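Local coordinates for protein geranyltranstransferase (IspA) (PDB 3LLW) that probably acts as a magnesium-dependent prenyltransferase of the FPP/GGPP synthase family in isoprenoid biosynthesis, at residues Ile92-Pro97 with Ala103-His108; Asn277-Leu282 with Leu288-Leu293; Asp230-Val235 with Arg263-Ala268. One frame throughout, in Å; residues are numbered along the deposited sequence.

Contact 1. Residues Ile92-Pro97 with Ala103-His108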
loop_
_atom_site.group_PDB
_atom_site.type_symbol
_atom_site.label_atom_id
_atom_site.label_comp_id
_atom_site.label_asym_id
_atom_site.label_seq_id
_atom_site.Cartn_x
_atom_site.Cartn_y
_atom_site.Cartn_z
ATOM N N ILE A 92 -5.943 -2.255 -12.617
ATOM C CA ILE A 92 -7.121 -1.426 -12.408
ATOM C C ILE A 92 -6.785 0.020 -12.746
ATOM O O ILE A 92 -7.552 0.726 -13.441
ATOM C CB ILE A 92 -7.658 -1.547 -10.964
ATOM C CG1 ILE A 92 -8.268 -2.931 -10.754
ATOM C CG2 ILE A 92 -8.749 -0.527 -10.702
ATOM C CD1 ILE A 92 -8.463 -3.292 -9.321
ATOM N N HIS A 93 -5.616 0.447 -12.284
ATOM C CA HIS A 93 -5.173 1.810 -12.547
ATOM C C HIS A 93 -4.683 2.009 -13.973
ATOM O O HIS A 93 -4.968 3.042 -14.579
ATOM C CB HIS A 93 -4.184 2.282 -11.475
ATOM C CG HIS A 93 -4.856 2.592 -10.172
ATOM N ND1 HIS A 93 -4.249 3.301 -9.164
ATOM C CD2 HIS A 93 -6.116 2.334 -9.743
ATOM C CE1 HIS A 93 -5.090 3.437 -8.154
ATOM N NE2 HIS A 93 -6.231 2.863 -8.481
ATOM N N ASP A 94 -4.014 1.003 -14.529
ATOM C CA ASP A 94 -3.615 1.050 -15.935
ATOM C C ASP A 94 -4.825 1.259 -16.876
ATOM O O ASP A 94 -4.697 1.937 -17.886
ATOM C CB ASP A 94 -2.883 -0.228 -16.331
ATOM C CG ASP A 94 -2.318 -0.164 -17.736
ATOM O OD1 ASP A 94 -1.498 0.741 -18.015
ATOM O OD2 ASP A 94 -2.700 -1.021 -18.565
ATOM N N ASP A 95 -5.981 0.699 -16.513
ATOM C CA ASP A 95 -7.176 0.685 -17.368
ATOM C C ASP A 95 -7.955 1.993 -17.393
ATOM O O ASP A 95 -8.823 2.170 -18.247
ATOM C CB ASP A 95 -8.113 -0.449 -16.932
ATOM C CG ASP A 95 -7.684 -1.814 -17.462
ATOM O OD1 ASP A 95 -7.073 -1.888 -18.553
ATOM O OD2 ASP A 95 -7.983 -2.823 -16.791
ATOM N N LEU A 96 -7.640 2.891 -16.458
ATOM C CA LEU A 96 -8.365 4.148 -16.235
ATOM C C LEU A 96 -8.395 5.074 -17.461
ATOM O O LEU A 96 -7.477 5.018 -18.280
ATOM C CB LEU A 96 -7.753 4.896 -15.042
ATOM C CG LEU A 96 -7.917 4.365 -13.614
ATOM C CD1 LEU A 96 -7.064 5.171 -12.671
ATOM C CD2 LEU A 96 -9.351 4.387 -13.151
ATOM N N PRO A 97 -9.446 5.928 -17.586
ATOM C CA PRO A 97 -9.551 6.828 -18.744
ATOM C C PRO A 97 -8.343 7.741 -18.950
ATOM O O PRO A 97 -7.984 8.018 -20.095
ATOM C CB PRO A 97 -10.819 7.645 -18.455
ATOM C CG PRO A 97 -11.630 6.769 -17.547
ATOM C CD PRO A 97 -10.605 6.088 -16.681
ATOM N N ALA A 103 -12.479 -0.200 -21.522
ATOM C CA ALA A 103 -13.784 -0.593 -20.961
ATOM C C ALA A 103 -13.911 -2.111 -20.735
ATOM O O ALA A 103 -14.824 -2.570 -20.029
ATOM C CB ALA A 103 -14.930 -0.061 -21.823
ATOM N N LEU A 104 -12.992 -2.877 -21.324
ATOM C CA LEU A 104 -12.892 -4.324 -21.098
ATOM C C LEU A 104 -11.492 -4.774 -20.676
ATOM O O LEU A 104 -10.485 -4.165 -21.044
ATOM C CB LEU A 104 -13.347 -5.130 -22.331
ATOM C CG LEU A 104 -14.821 -4.987 -22.770
ATOM C CD1 LEU A 104 -15.033 -5.365 -24.246
ATOM C CD2 LEU A 104 -15.780 -5.768 -21.851
ATOM N N ARG A 105 -11.461 -5.837 -19.877
ATOM C CA ARG A 105 -10.253 -6.593 -19.567
ATOM C C ARG A 105 -10.680 -8.054 -19.556
ATOM O O ARG A 105 -11.630 -8.413 -18.845
ATOM C CB ARG A 105 -9.663 -6.202 -18.205
ATOM C CG ARG A 105 -8.465 -7.059 -17.798
ATOM C CD ARG A 105 -7.595 -6.371 -16.774
ATOM N NE ARG A 105 -6.909 -5.205 -17.332
ATOM C CZ ARG A 105 -5.675 -5.222 -17.828
ATOM N NH1 ARG A 105 -4.965 -6.346 -17.837
ATOM N NH2 ARG A 105 -5.141 -4.107 -18.302
ATOM N N ARG A 106 -9.992 -8.872 -20.360
ATOM C CA ARG A 106 -10.377 -10.264 -20.617
ATOM C C ARG A 106 -11.870 -10.408 -20.976
ATOM O O ARG A 106 -12.544 -11.323 -20.499
ATOM C CB ARG A 106 -10.018 -11.159 -19.425
ATOM C CG ARG A 106 -8.549 -11.145 -19.023
ATOM C CD ARG A 106 -8.252 -12.168 -17.899
ATOM N NE ARG A 106 -8.390 -13.564 -18.344
ATOM C CZ ARG A 106 -9.359 -14.399 -17.956
ATOM N NH1 ARG A 106 -10.298 -14.004 -17.101
ATOM N NH2 ARG A 106 -9.391 -15.640 -18.423
ATOM N N ASN A 107 -12.378 -9.485 -21.795
ATOM C CA ASN A 107 -13.794 -9.442 -22.211
ATOM C C ASN A 107 -14.827 -9.294 -21.057
ATOM O O ASN A 107 -16.016 -9.640 -21.207
ATOM C CB ASN A 107 -14.135 -10.627 -23.145
ATOM C CG ASN A 107 -15.227 -10.286 -24.156
ATOM O OD1 ASN A 107 -15.236 -9.202 -24.736
ATOM N ND2 ASN A 107 -16.155 -11.217 -24.364
ATOM N N HIS A 108 -14.354 -8.777 -19.919
ATOM C CA HIS A 108 -15.187 -8.432 -18.763
ATOM C C HIS A 108 -15.132 -6.923 -18.620
ATOM O O HIS A 108 -14.099 -6.332 -18.919
ATOM C CB HIS A 108 -14.625 -9.045 -17.482
ATOM C CG HIS A 108 -14.809 -10.526 -17.373
ATOM N ND1 HIS A 108 -16.028 -11.106 -17.092
ATOM C CD2 HIS A 108 -13.920 -11.543 -17.468
ATOM C CE1 HIS A 108 -15.886 -12.418 -17.038
ATOM N NE2 HIS A 108 -14.617 -12.710 -17.261
HETATM O O HOH W 1 -7.752 -3.911 -20.161
#

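Contact 2. Residues Asn277-Leu282 with Leu288-Leu293. With SO4 (sulfate ion), chain E.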
loop_
_atom_site.group_PDB
_atom_site.type_symbol
_atom_site.label_atom_id
_atom_site.label_comp_id
_atom_site.label_asym_id
_atom_site.label_seq_id
_atom_site.Cartn_x
_atom_site.Cartn_y
_atom_site.Cartn_z
ATOM N N ASN A 277 19.635 -22.044 -19.827
ATOM C CA ASN A 277 21.003 -22.477 -19.574
ATOM C C ASN A 277 21.529 -22.064 -18.200
ATOM O O ASN A 277 22.259 -22.816 -17.560
ATOM C CB ASN A 277 21.937 -21.968 -20.677
ATOM C CG ASN A 277 23.210 -22.775 -20.774
ATOM O OD1 ASN A 277 23.176 -23.992 -20.988
ATOM N ND2 ASN A 277 24.348 -22.103 -20.613
ATOM N N ASP A 278 21.149 -20.867 -17.761
ATOM C CA ASP A 278 21.494 -20.345 -16.435
ATOM C C ASP A 278 20.741 -21.131 -15.369
ATOM O O ASP A 278 21.229 -21.337 -14.255
ATOM C CB ASP A 278 21.110 -18.867 -16.350
ATOM C CG ASP A 278 22.218 -17.995 -15.774
ATOM O OD1 ASP A 278 21.901 -16.873 -15.320
ATOM O OD2 ASP A 278 23.400 -18.415 -15.783
ATOM N N LEU A 279 19.547 -21.573 -15.745
ATOM C CA LEU A 279 18.693 -22.395 -14.908
ATOM C C LEU A 279 19.237 -23.813 -14.737
ATOM O O LEU A 279 19.097 -24.406 -13.674
ATOM C CB LEU A 279 17.276 -22.423 -15.505
ATOM C CG LEU A 279 16.151 -23.173 -14.800
ATOM C CD1 LEU A 279 15.853 -22.567 -13.435
ATOM C CD2 LEU A 279 14.925 -23.166 -15.681
ATOM N N ASP A 280 19.872 -24.351 -15.778
ATOM C CA ASP A 280 20.426 -25.712 -15.716
ATOM C C ASP A 280 21.760 -25.796 -14.952
ATOM O O ASP A 280 22.371 -26.860 -14.875
ATOM C CB ASP A 280 20.529 -26.337 -17.119
ATOM C CG ASP A 280 19.169 -26.443 -17.830
ATOM O OD1 ASP A 280 19.170 -26.596 -19.069
ATOM O OD2 ASP A 280 18.102 -26.354 -17.177
ATOM N N ALA A 281 22.195 -24.672 -14.389
ATOM C CA ALA A 281 23.303 -24.638 -13.434
ATOM C C ALA A 281 22.777 -24.680 -11.993
ATOM O O ALA A 281 23.535 -24.530 -11.031
ATOM C CB ALA A 281 24.154 -23.397 -13.653
ATOM N N LEU A 282 21.470 -24.880 -11.856
ATOM C CA LEU A 282 20.827 -25.009 -10.552
ATOM C C LEU A 282 20.596 -26.485 -10.229
ATOM O O LEU A 282 20.392 -26.839 -9.065
ATOM C CB LEU A 282 19.503 -24.239 -10.547
ATOM C CG LEU A 282 18.857 -23.754 -9.253
ATOM C CD1 LEU A 282 19.626 -22.583 -8.657
ATOM C CD2 LEU A 282 17.440 -23.359 -9.558
ATOM N N LEU A 288 14.947 -30.095 -7.163
ATOM C CA LEU A 288 13.488 -29.927 -7.079
ATOM C C LEU A 288 13.062 -28.518 -7.500
ATOM O O LEU A 288 12.041 -28.343 -8.168
ATOM C CB LEU A 288 12.962 -30.263 -5.678
ATOM C CG LEU A 288 13.252 -31.672 -5.132
ATOM C CD1 LEU A 288 12.853 -31.815 -3.660
ATOM C CD2 LEU A 288 12.601 -32.762 -5.976
ATOM N N LEU A 289 13.872 -27.531 -7.116
ATOM C CA LEU A 289 13.687 -26.142 -7.525
ATOM C C LEU A 289 13.865 -25.977 -9.020
ATOM O O LEU A 289 13.030 -25.340 -9.703
ATOM C CB LEU A 289 14.647 -25.219 -6.754
ATOM C CG LEU A 289 14.653 -23.702 -7.015
ATOM C CD1 LEU A 289 13.290 -23.069 -6.830
ATOM C CD2 LEU A 289 15.679 -23.007 -6.123
ATOM N N GLN A 290 14.938 -26.570 -9.532
ATOM C CA GLN A 290 15.213 -26.532 -10.958
ATOM C C GLN A 290 14.054 -27.147 -11.743
ATOM O O GLN A 290 13.686 -26.632 -12.804
ATOM C CB GLN A 290 16.531 -27.243 -11.270
ATOM C CG GLN A 290 17.096 -26.965 -12.665
ATOM C CD GLN A 290 16.491 -27.850 -13.755
ATOM O OE1 GLN A 290 16.179 -29.024 -13.523
ATOM N NE2 GLN A 290 16.320 -27.282 -14.950
ATOM N N GLU A 291 13.481 -28.221 -11.199
ATOM C CA GLU A 291 12.431 -28.973 -11.864
ATOM C C GLU A 291 11.138 -28.165 -11.963
ATOM O O GLU A 291 10.523 -28.107 -13.031
ATOM C CB GLU A 291 12.193 -30.292 -11.133
ATOM C CG GLU A 291 11.292 -31.270 -11.858
ATOM C CD GLU A 291 11.293 -32.661 -11.226
ATOM O OE1 GLU A 291 11.069 -32.778 -9.992
ATOM O OE2 GLU A 291 11.516 -33.642 -11.973
ATOM N N ASN A 292 10.740 -27.541 -10.851
ATOM C CA ASN A 292 9.552 -26.684 -10.815
ATOM C C ASN A 292 9.681 -25.453 -11.716
ATOM O O ASN A 292 8.771 -25.143 -12.488
ATOM C CB ASN A 292 9.223 -26.262 -9.376
ATOM C CG ASN A 292 8.708 -27.412 -8.527
ATOM O OD1 ASN A 292 8.627 -28.547 -8.988
ATOM N ND2 ASN A 292 8.361 -27.121 -7.276
ATOM N N LEU A 293 10.819 -24.768 -11.621
ATOM C CA LEU A 293 11.073 -23.604 -12.455
ATOM C C LEU A 293 11.128 -23.946 -13.939
ATOM O O LEU A 293 10.488 -23.276 -14.747
ATOM C CB LEU A 293 12.332 -22.859 -12.001
ATOM C CG LEU A 293 12.217 -22.132 -10.650
ATOM C CD1 LEU A 293 13.519 -21.450 -10.299
ATOM C CD2 LEU A 293 11.072 -21.132 -10.657
HETATM S S SO4 E . 16.042 -28.825 -3.793
HETATM O O1 SO4 E . 16.048 -30.068 -4.563
HETATM O O2 SO4 E . 15.597 -27.722 -4.650
HETATM O O3 SO4 E . 15.139 -28.974 -2.651
HETATM O O4 SO4 E . 17.398 -28.581 -3.291
#

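Contact 3. Residues Asp230-Val235 with Arg263-Ala268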
loop_
_atom_site.group_PDB
_atom_site.type_symbol
_atom_site.label_atom_id
_atom_site.label_comp_id
_atom_site.label_asym_id
_atom_site.label_seq_id
_atom_site.Cartn_x
_atom_site.Cartn_y
_atom_site.Cartn_z
ATOM N N ASP A 230 5.667 -11.291 -24.549
ATOM C CA ASP A 230 4.379 -10.602 -24.482
ATOM C C ASP A 230 4.234 -9.570 -25.604
ATOM O O ASP A 230 3.186 -9.484 -26.241
ATOM C CB ASP A 230 4.185 -9.954 -23.108
ATOM C CG ASP A 230 2.726 -9.928 -22.671
ATOM O OD1 ASP A 230 2.068 -10.997 -22.698
ATOM O OD2 ASP A 230 2.239 -8.840 -22.290
ATOM N N ASP A 231 5.307 -8.821 -25.862
ATOM C CA ASP A 231 5.368 -7.865 -26.980
ATOM C C ASP A 231 5.123 -8.523 -28.345
ATOM O O ASP A 231 4.494 -7.926 -29.221
ATOM C CB ASP A 231 6.717 -7.125 -26.998
ATOM C CG ASP A 231 6.860 -6.101 -25.862
ATOM O OD1 ASP A 231 5.876 -5.874 -25.116
ATOM O OD2 ASP A 231 7.964 -5.504 -25.737
ATOM N N ILE A 232 5.615 -9.749 -28.514
ATOM C CA ILE A 232 5.469 -10.486 -29.771
ATOM C C ILE A 232 4.039 -11.019 -29.954
ATOM O O ILE A 232 3.525 -11.044 -31.074
ATOM C CB ILE A 232 6.528 -11.604 -29.879
ATOM C CG1 ILE A 232 7.924 -10.989 -29.958
ATOM C CG2 ILE A 232 6.318 -12.482 -31.105
ATOM C CD1 ILE A 232 9.010 -11.924 -29.508
ATOM N N ILE A 233 3.400 -11.408 -28.851
ATOM C CA ILE A 233 2.013 -11.893 -28.871
ATOM C C ILE A 233 1.005 -10.785 -29.258
ATOM O O ILE A 233 -0.008 -11.061 -29.903
ATOM C CB ILE A 233 1.611 -12.592 -27.524
ATOM C CG1 ILE A 233 2.623 -13.671 -27.106
ATOM C CG2 ILE A 233 0.214 -13.214 -27.597
ATOM C CD1 ILE A 233 2.908 -14.762 -28.137
ATOM N N ASP A 234 1.307 -9.537 -28.896
ATOM C CA ASP A 234 0.459 -8.380 -29.233
ATOM C C ASP A 234 0.330 -8.098 -30.735
ATOM O O ASP A 234 -0.689 -7.571 -31.180
ATOM C CB ASP A 234 0.963 -7.113 -28.529
ATOM C CG ASP A 234 0.840 -7.186 -27.013
ATOM O OD1 ASP A 234 -0.215 -7.632 -26.508
ATOM O OD2 ASP A 234 1.801 -6.779 -26.324
ATOM N N VAL A 235 1.360 -8.444 -31.504
ATOM C CA VAL A 235 1.388 -8.167 -32.943
ATOM C C VAL A 235 0.730 -9.291 -33.739
ATOM O O VAL A 235 0.060 -9.036 -34.741
ATOM C CB VAL A 235 2.831 -7.958 -33.465
ATOM C CG1 VAL A 235 2.828 -7.118 -34.739
ATOM C CG2 VAL A 235 3.680 -7.287 -32.418
ATOM N N ARG A 263 13.694 -9.614 -35.676
ATOM C CA ARG A 263 14.755 -9.443 -34.688
ATOM C C ARG A 263 14.262 -9.567 -33.251
ATOM O O ARG A 263 15.006 -10.046 -32.391
ATOM C CB ARG A 263 15.459 -8.105 -34.869
ATOM C CG ARG A 263 16.395 -8.014 -36.061
ATOM C CD ARG A 263 17.193 -6.717 -35.972
ATOM N NE ARG A 263 17.569 -6.188 -37.283
ATOM C CZ ARG A 263 17.902 -4.920 -37.513
ATOM N NH1 ARG A 263 18.224 -4.532 -38.741
ATOM N NH2 ARG A 263 17.908 -4.036 -36.522
ATOM N N ALA A 264 13.021 -9.139 -32.990
ATOM C CA ALA A 264 12.401 -9.349 -31.669
ATOM C C ALA A 264 12.202 -10.834 -31.400
ATOM O O ALA A 264 12.481 -11.314 -30.291
ATOM C CB ALA A 264 11.079 -8.598 -31.541
ATOM N N ASN A 265 11.746 -11.558 -32.428
ATOM C CA ASN A 265 11.614 -13.006 -32.338
ATOM C C ASN A 265 12.931 -13.702 -32.037
ATOM O O ASN A 265 12.965 -14.581 -31.182
ATOM C CB ASN A 265 10.969 -13.592 -33.590
ATOM C CG ASN A 265 9.466 -13.770 -33.439
ATOM O OD1 ASN A 265 8.997 -14.588 -32.635
ATOM N ND2 ASN A 265 8.703 -13.004 -34.213
ATOM N N ASN A 266 14.006 -13.286 -32.710
ATOM C CA ASN A 266 15.325 -13.873 -32.474
ATOM C C ASN A 266 15.887 -13.587 -31.090
ATOM O O ASN A 266 16.455 -14.477 -30.453
ATOM C CB ASN A 266 16.340 -13.439 -33.526
ATOM C CG ASN A 266 17.658 -14.196 -33.393
ATOM O OD1 ASN A 266 17.725 -15.396 -33.665
ATOM N ND2 ASN A 266 18.701 -13.503 -32.947
ATOM N N TYR A 267 15.710 -12.349 -30.634
ATOM C CA TYR A 267 16.059 -11.940 -29.272
ATOM C C TYR A 267 15.390 -12.804 -28.211
ATOM O O TYR A 267 16.054 -13.294 -27.281
ATOM C CB TYR A 267 15.696 -10.468 -29.071
ATOM C CG TYR A 267 16.120 -9.841 -27.759
ATOM C CD1 TYR A 267 17.287 -10.241 -27.093
ATOM C CD2 TYR A 267 15.364 -8.811 -27.196
ATOM C CE1 TYR A 267 17.669 -9.649 -25.894
ATOM C CE2 TYR A 267 15.738 -8.214 -26.001
ATOM C CZ TYR A 267 16.897 -8.637 -25.360
ATOM O OH TYR A 267 17.272 -8.034 -24.191
ATOM N N ALA A 268 14.080 -13.004 -28.352
ATOM C CA ALA A 268 13.351 -13.895 -27.454
ATOM C C ALA A 268 14.027 -15.275 -27.401
ATOM O O ALA A 268 14.312 -15.787 -26.306
ATOM C CB ALA A 268 11.897 -14.011 -27.878
#

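Contact 1. Residues Ile92-Pro97 with Ala103-His108
Arg105 reaches Asp95 along a chain that leaves the strand with CG trans to the backbone N (chi1 175°) and bends at chi3 (-68°), so that the NE edge of the guanidinium, rather than its far end, is presented to the carboxylate. Asp95 meets it with CG on the side of its own backbone N. The grip is side-on and twofold. NE donates to the syn lone pair of Asp95 OD2 at 2.7 Å, close to the guanidinium plane, while NH2 of Arg105 bonds Asp95 OD1 at 3.0 Å, again near that plane but tilted out of the carboxylate plane. The two flat groups are turned 39° against each other, in keeping with the tilted approach to OD1. Asp95 OD1 accepts a second bond, 2.7 Å from a water that also donates to Leu104 O at 2.9 Å and thus ties the carboxylate to the strand backbone. Asp94 and Asp95 open the first aspartate-rich motif of trans-prenyltransferases, DDxxxxD, which ends at Asp100; Asp94 and Asp100 bind magnesium, although no metal occupies this chain. Here Asp94 OD2 makes a long salt bridge of 3.9 Å to Arg105 NH2, its side chain crossing the arginine at about a right angle, and Asp94 OD1 takes a weak bond from Gln165. The arginine stands on a short beta hairpin closed by a type I' turn from Arg105 to His108. Arg105 N bonds His108 O at 2.8 Å, and His108 N returns to Arg105 O at 3.0 Å. One residue before Asp94, His93 ND1 hydrogen-bonds Asp125 of the second subunit, placing the metal-binding helix beside the dimer interface.

Contact 2. Residues Asn277-Leu282 with Leu288-Leu293
Leu279, in the last turn of helix 261-279, extends CG trans to its backbone N (chi1 -178°) and brings CD1 to 3.8 Å from Leu293 CB. The same residue offers its backbone too: Leu279 O lies 3.4 Å from Gln290 CG and accepts the N-H of Leu282 at 3.0 Å, the bond that closes a type I turn from Leu279 to Leu282. Next comes Asp280, whose CB points off from the partner helix while its carboxylate turns back, leaving OD2 3.0 Å from Gln290 NE2. A sharp bend of Gln290 at chi2 (-84°) brings NE2 beside Leu279 CG as well as near Asp280 OD2. Carboxylate and amide planes stand 75° apart, so the two groups meet steeply inclined instead of lying flat together. The turn is part of the helix-loop-helix connection that leads into the C-terminal helix 287-301 of this mainly helical isoprenoid-synthase fold. Leu282, at the end of the turn, directs its side chain toward that helix and sets CD2 3.8 Å from Leu289 CG, with Leu293 CD1 farther off at 4.4 Å. Trp214 of helix 209-236 touches both Leu279 and Leu282, and from helix 51-63 Val59 touches Leu289 and Ala58 touches Leu293, so the leucines belong to a core shared by several helices. At the start of the C-terminal helix, a sulfate, probably from the crystallisation liquor, receives backbone N-H bonds at separate oxygens: Leu288 N to O1 at 2.8 Å and Leu289 N to O2 at 3.0 Å.

Contact 3. Residues Asp230-Val235 with Arg263-Ala268
Ile232 and Asn265 hold the closest pair of CA atoms between two helical segments, 7.1 Å apart. The helices run in roughly opposite senses, their N-to-C directions 144° apart, and the axes of the short segments come within 10.2 Å. One side chain from 230-235, that of Ile232, bridges this gap. Its two branches divide the work. CG2 is trans to the backbone N and lies against the amide of Asn265, 3.7 Å from OD1, whereas CG1 runs on through an extended chi2 of 156° to deliver CD1 to the backbone of the other helix. There CD1 lies 3.6 Å from Ala264 O and 3.9 Å from Ala268 CB, one turn further along. Ala264 CB faces the shaft of the isoleucine, 4.3 Å from CG1. Ile232 belongs to the sequence Asp230-Asp231-Ile232-Ile233-Asp234, which fits DDxxD, the second aspartate-rich motif of this family; in relatives that motif binds magnesium together with the diphosphate of the substrate. This apolar position of the motif packs on helix 261-279, while the carboxylates of Asp230 and Asp234 lie well away from residues 263-268. Asp231 is held by Gln227 and by the backbone N of Phe255. With only methyl groups at Ala264 and Ala268, the isoleucine end lies close to the opposing main chain, and Asn265 borders it with an amide whose ND2 is engaged by Leu261 O, one turn back. Val256 of helix 255-259 touches both Ile232 and Ala264.

Overall arrangement
Contact 1 holds the opening aspartates of the first aspartate-rich motif of the prenyltransferase fold, and contact 3 the whole DDxxD stretch of the second; their centres are 23 Å apart and their nearest atoms about 9 Å, without touching. In relatives, the two motifs line the mouth of one catalytic cavity and share a magnesium cluster, and the spacing here is consistent with that. Contact 2 lies away from the annotated metal-binding residues, across the centre of the chain from contact 1 with 36 Å between centres. It is linked to contact 3 by helix 261-279, which supplies a segment to each, their centres being 24 Å apart. Helix 209-236 also spans both, carrying segment 230-235 and packing against Leu279 and Leu282.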